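Local coordinates for nudix hydrolase domain-containing protein (Thermotoga maritima, PDB 3E57) that is of unknown function but probably hydrolyses a nucleoside diphosphate linked to another moiety, at residues N40-D43 against F44-L48; F167-K170 against E171-L174. All blocks are in the same frame, centred on the assembly; numbering follows the deposited sequence.

Interaction 1 of 2, residues N40-D43 against F44-L48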
# COMPACT_ATOMS: atom_id res chain seq x y z
N ASN B 40 -5.88 -11.10 -10.27
CA ASN B 40 -6.58 -11.48 -11.49
C ASN B 40 -8.09 -11.34 -11.29
O ASN B 40 -8.63 -11.76 -10.27
CB ASN B 40 -6.19 -12.91 -11.89
CG ASN B 40 -7.03 -13.46 -13.01
OD1 ASN B 40 -8.17 -13.90 -12.81
ND2 ASN B 40 -6.47 -13.45 -14.21
N PHE B 41 -8.76 -10.72 -12.25
CA PHE B 41 -10.18 -10.41 -12.12
C PHE B 41 -11.02 -11.66 -11.96
O PHE B 41 -11.92 -11.71 -11.10
CB PHE B 41 -10.67 -9.59 -13.31
CG PHE B 41 -12.04 -8.97 -13.11
CD1 PHE B 41 -12.48 -8.59 -11.84
CD2 PHE B 41 -12.87 -8.74 -14.19
CE1 PHE B 41 -13.70 -8.02 -11.65
CE2 PHE B 41 -14.10 -8.15 -14.01
CZ PHE B 41 -14.52 -7.80 -12.73
N GLU B 42 -10.74 -12.68 -12.77
CA GLU B 42 -11.49 -13.93 -12.68
C GLU B 42 -11.34 -14.57 -11.29
O GLU B 42 -12.32 -15.04 -10.71
CB GLU B 42 -11.05 -14.90 -13.78
CG GLU B 42 -11.91 -16.14 -13.90
CD GLU B 42 -13.39 -15.81 -13.95
OE1 GLU B 42 -13.79 -14.98 -14.80
OE2 GLU B 42 -14.14 -16.36 -13.12
N ASP B 43 -10.12 -14.57 -10.75
CA ASP B 43 -9.86 -15.09 -9.40
C ASP B 43 -10.69 -14.33 -8.36
O ASP B 43 -11.28 -14.94 -7.45
CB ASP B 43 -8.37 -14.97 -9.03
CG ASP B 43 -7.48 -15.91 -9.83
OD1 ASP B 43 -7.99 -16.86 -10.47
OD2 ASP B 43 -6.24 -15.69 -9.82
N PHE B 44 -10.76 -13.01 -8.50
CA PHE B 44 -11.57 -12.20 -7.59
C PHE B 44 -13.07 -12.52 -7.67
O PHE B 44 -13.72 -12.67 -6.65
CB PHE B 44 -11.35 -10.71 -7.86
CG PHE B 44 -12.14 -9.82 -6.97
CD1 PHE B 44 -11.94 -9.85 -5.60
CD2 PHE B 44 -13.10 -8.96 -7.48
CE1 PHE B 44 -12.67 -9.05 -4.76
CE2 PHE B 44 -13.85 -8.16 -6.63
CZ PHE B 44 -13.62 -8.20 -5.27
N LEU B 45 -13.61 -12.60 -8.88
CA LEU B 45 -15.03 -12.88 -9.06
C LEU B 45 -15.39 -14.27 -8.53
O LEU B 45 -16.44 -14.44 -7.90
CB LEU B 45 -15.43 -12.78 -10.54
CG LEU B 45 -15.44 -11.39 -11.17
CD1 LEU B 45 -15.85 -11.53 -12.63
CD2 LEU B 45 -16.36 -10.42 -10.41
N ASN B 46 -14.51 -15.24 -8.77
CA ASN B 46 -14.63 -16.58 -8.19
C ASN B 46 -14.62 -16.51 -6.67
O ASN B 46 -15.41 -17.17 -6.00
CB ASN B 46 -13.49 -17.48 -8.68
CG ASN B 46 -13.67 -17.91 -10.12
OD1 ASN B 46 -14.77 -17.83 -10.69
ND2 ASN B 46 -12.58 -18.39 -10.74
N PHE B 47 -13.71 -15.70 -6.12
CA PHE B 47 -13.65 -15.47 -4.68
C PHE B 47 -14.97 -14.94 -4.13
O PHE B 47 -15.43 -15.39 -3.08
CB PHE B 47 -12.49 -14.50 -4.35
CG PHE B 47 -12.57 -13.92 -2.98
CD1 PHE B 47 -12.09 -14.62 -1.88
CD2 PHE B 47 -13.08 -12.64 -2.77
CE1 PHE B 47 -12.15 -14.08 -0.60
CE2 PHE B 47 -13.15 -12.11 -1.50
CZ PHE B 47 -12.68 -12.83 -0.41
N LEU B 48 -15.59 -14.01 -4.86
CA LEU B 48 -16.89 -13.47 -4.46
C LEU B 48 -17.98 -14.55 -4.48
O LEU B 48 -18.77 -14.64 -3.57
CB LEU B 48 -17.31 -12.31 -5.37
CG LEU B 48 -16.50 -11.02 -5.29
CD1 LEU B 48 -17.12 -9.98 -6.23
CD2 LEU B 48 -16.43 -10.54 -3.84

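Interaction 2 of 2, residues F167-K170 against E171-L174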
# COMPACT_ATOMS: atom_id res chain seq x y z
N PHE B 167 -19.43 13.09 -19.36
CA PHE B 167 -20.34 14.18 -19.73
C PHE B 167 -20.58 15.11 -18.56
O PHE B 167 -20.39 16.32 -18.68
CB PHE B 167 -21.66 13.63 -20.25
CG PHE B 167 -21.52 12.80 -21.49
CD1 PHE B 167 -21.23 13.40 -22.70
CD2 PHE B 167 -21.66 11.42 -21.44
CE1 PHE B 167 -21.08 12.64 -23.85
CE2 PHE B 167 -21.52 10.65 -22.58
CZ PHE B 167 -21.23 11.26 -23.80
N SER B 168 -20.99 14.55 -17.42
CA SER B 168 -21.25 15.35 -16.22
C SER B 168 -21.46 14.50 -14.98
O SER B 168 -21.57 13.27 -15.05
CB SER B 168 -22.50 16.21 -16.43
OG SER B 168 -23.67 15.41 -16.47
N VAL B 169 -21.53 15.17 -13.83
CA VAL B 169 -21.94 14.52 -12.59
C VAL B 169 -23.47 14.54 -12.53
O VAL B 169 -24.10 15.48 -13.02
CB VAL B 169 -21.30 15.17 -11.32
CG1 VAL B 169 -19.79 15.25 -11.48
CG2 VAL B 169 -21.89 16.56 -11.04
N LYS B 170 -24.06 13.50 -11.96
CA LYS B 170 -25.52 13.42 -11.85
C LYS B 170 -26.02 14.52 -10.92
O LYS B 170 -26.99 15.21 -11.24
CB LYS B 170 -25.98 12.04 -11.35
CG LYS B 170 -26.63 11.11 -12.41
CD LYS B 170 -26.15 11.32 -13.85
CE LYS B 170 -26.19 10.05 -14.69
NZ LYS B 170 -27.16 9.01 -14.26
N GLU B 171 -25.35 14.69 -9.78
CA GLU B 171 -25.75 15.69 -8.80
C GLU B 171 -24.76 16.85 -8.74
O GLU B 171 -23.81 16.83 -7.96
CB GLU B 171 -25.95 15.04 -7.44
CG GLU B 171 -27.23 14.19 -7.41
CD GLU B 171 -27.31 13.28 -6.20
OE1 GLU B 171 -26.32 12.56 -5.92
OE2 GLU B 171 -28.37 13.27 -5.56
N LYS B 172 -25.02 17.87 -9.56
CA LYS B 172 -24.15 19.04 -9.66
C LYS B 172 -24.21 19.94 -8.43
O LYS B 172 -23.37 20.82 -8.27
CB LYS B 172 -24.51 19.85 -10.92
CG LYS B 172 -24.30 19.09 -12.21
CD LYS B 172 -24.63 19.94 -13.43
CE LYS B 172 -24.54 19.13 -14.71
NZ LYS B 172 -25.50 17.98 -14.73
N ASP B 173 -25.22 19.72 -7.58
CA ASP B 173 -25.28 20.38 -6.27
C ASP B 173 -24.76 19.47 -5.15
O ASP B 173 -24.98 19.76 -3.96
CB ASP B 173 -26.72 20.84 -5.98
CG ASP B 173 -27.23 21.86 -6.99
OD1 ASP B 173 -26.46 22.24 -7.90
OD2 ASP B 173 -28.40 22.27 -6.87
N LEU B 174 -24.09 18.37 -5.51
CA LEU B 174 -23.37 17.55 -4.53
C LEU B 174 -21.86 17.45 -4.81
O LEU B 174 -21.09 17.18 -3.88
CB LEU B 174 -23.96 16.13 -4.47
CG LEU B 174 -25.20 15.88 -3.59
CD1 LEU B 174 -25.53 14.39 -3.61
CD2 LEU B 174 -25.00 16.36 -2.16

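Interaction 1 of 2, residues N40-D43 against F44-L48
Phe44 N donates to Asn40 O at 3.0 Å, the first backbone bond of helix 41-51. Leu45 N to Phe41 O follows at 2.9 Å. Asn46 N and Phe47 N bond in the same way to Glu42 O and Asp43 O. At the helix start, Asn40 OD1 accepts from Asp43 N at 2.9 Å, a capping bond. The donor lies in the amide carbonyl plane, on a lone pair. Glu42 and Asn46 stand one turn apart, their carboxylate and amide planes 58° apart. Glu42 OE1 makes a salt bridge to Arg116 of helix 115-130. Next to this, Leu45 lies over one face of the Phe41 ring. Leu45 CD1 is 4.1 Å from the ring centroid, a CH-pi contact, and Leu45 CD2 is 3.8 Å from Phe41 CE1. With CG anti to the backbone N (chi1 -167°), the Phe41 ring is placed beside Leu45. The Phe41 and Phe44 rings meet edge to edge, Phe44 CD2 lying 4.3 Å from Phe41 CE1. Phe41 also stacks on Phe140. Replacing Phe41 with alanine would probably leave Leu45 CD1 without its ring face and open a gap beside Phe140. This is an N-capped first helical turn, with Asn40 as the N-cap and an apolar side packed on helix 115-130.

Interaction 2 of 2, residues F167-K170 against E171-L174
A strand end running into a surface loop brings Ser168 and Val169 together with Lys172. Strand 165-169 stops here, and the chain then turns away toward strand 176-181 of the Nudix domain. Just before the exit, Phe167 and Ser168 both face Asp132 of strand 131-145, a classic beta bulge. Beyond it, Lys170 keeps a backbone hydrogen bond to Glu130, so the chain stays attached to the neighbouring segment after the regular strand ends. The NZ of Lys170 is held by Asn128 O.

Lys172 reaches back along the chain it has just left. Its chain is extended through CG, CD and CE and bends only at the last torsion (chi4 61°). That bend brings NZ to the Val169 carbonyl. Ser168 OG also makes a weak bond to Val169 O, at 3.5 Å. The carbonyl oxygen thus has two weak donors, an ammonium and a hydroxyl. Neither grips it firmly.

Apolar atoms accompany the polar end. Val169 CG2 lies 3.6 Å from Lys172 CA and 3.7 Å from Lys172 CG. The Lys172 chain runs beside the strand end at the protein surface, its CG against Val169 CG2 and its CE near Ser168 CB. In the loop itself, Leu174 N bonds back to Glu171 O at 2.9 Å and closes a short turn. The lysine ammonium, Lys172 NZ, ends 3.6 Å from Ser168 OG, and its weak bond to Val169 O measures 3.3 Å from NZ.

How the interactions relate
From the N terminus, the chain first reaches interaction 1, where strand 36-38 gives way to helix 41-51. It then runs through the central strands and helix 115-130 before reaching interaction 2 at the end of strand 165-169. The contacts are in series and neither nest nor cross. Each is local, so neither closes a long loop. The centres of interactions 1 and 2 are about 32 Å apart, on opposite sides of the chain's centre. The nearest atoms of interactions 1 and 2 are about 21 Å apart. Strand 131-145 is common ground: Phe140 meets the helix of interaction 1, and Asp132 pairs with the strand of interaction 2. Interaction 1 starts helix 41-51, whose side chains rest on helix 115-130; interaction 2 starts the link to strand 176-181.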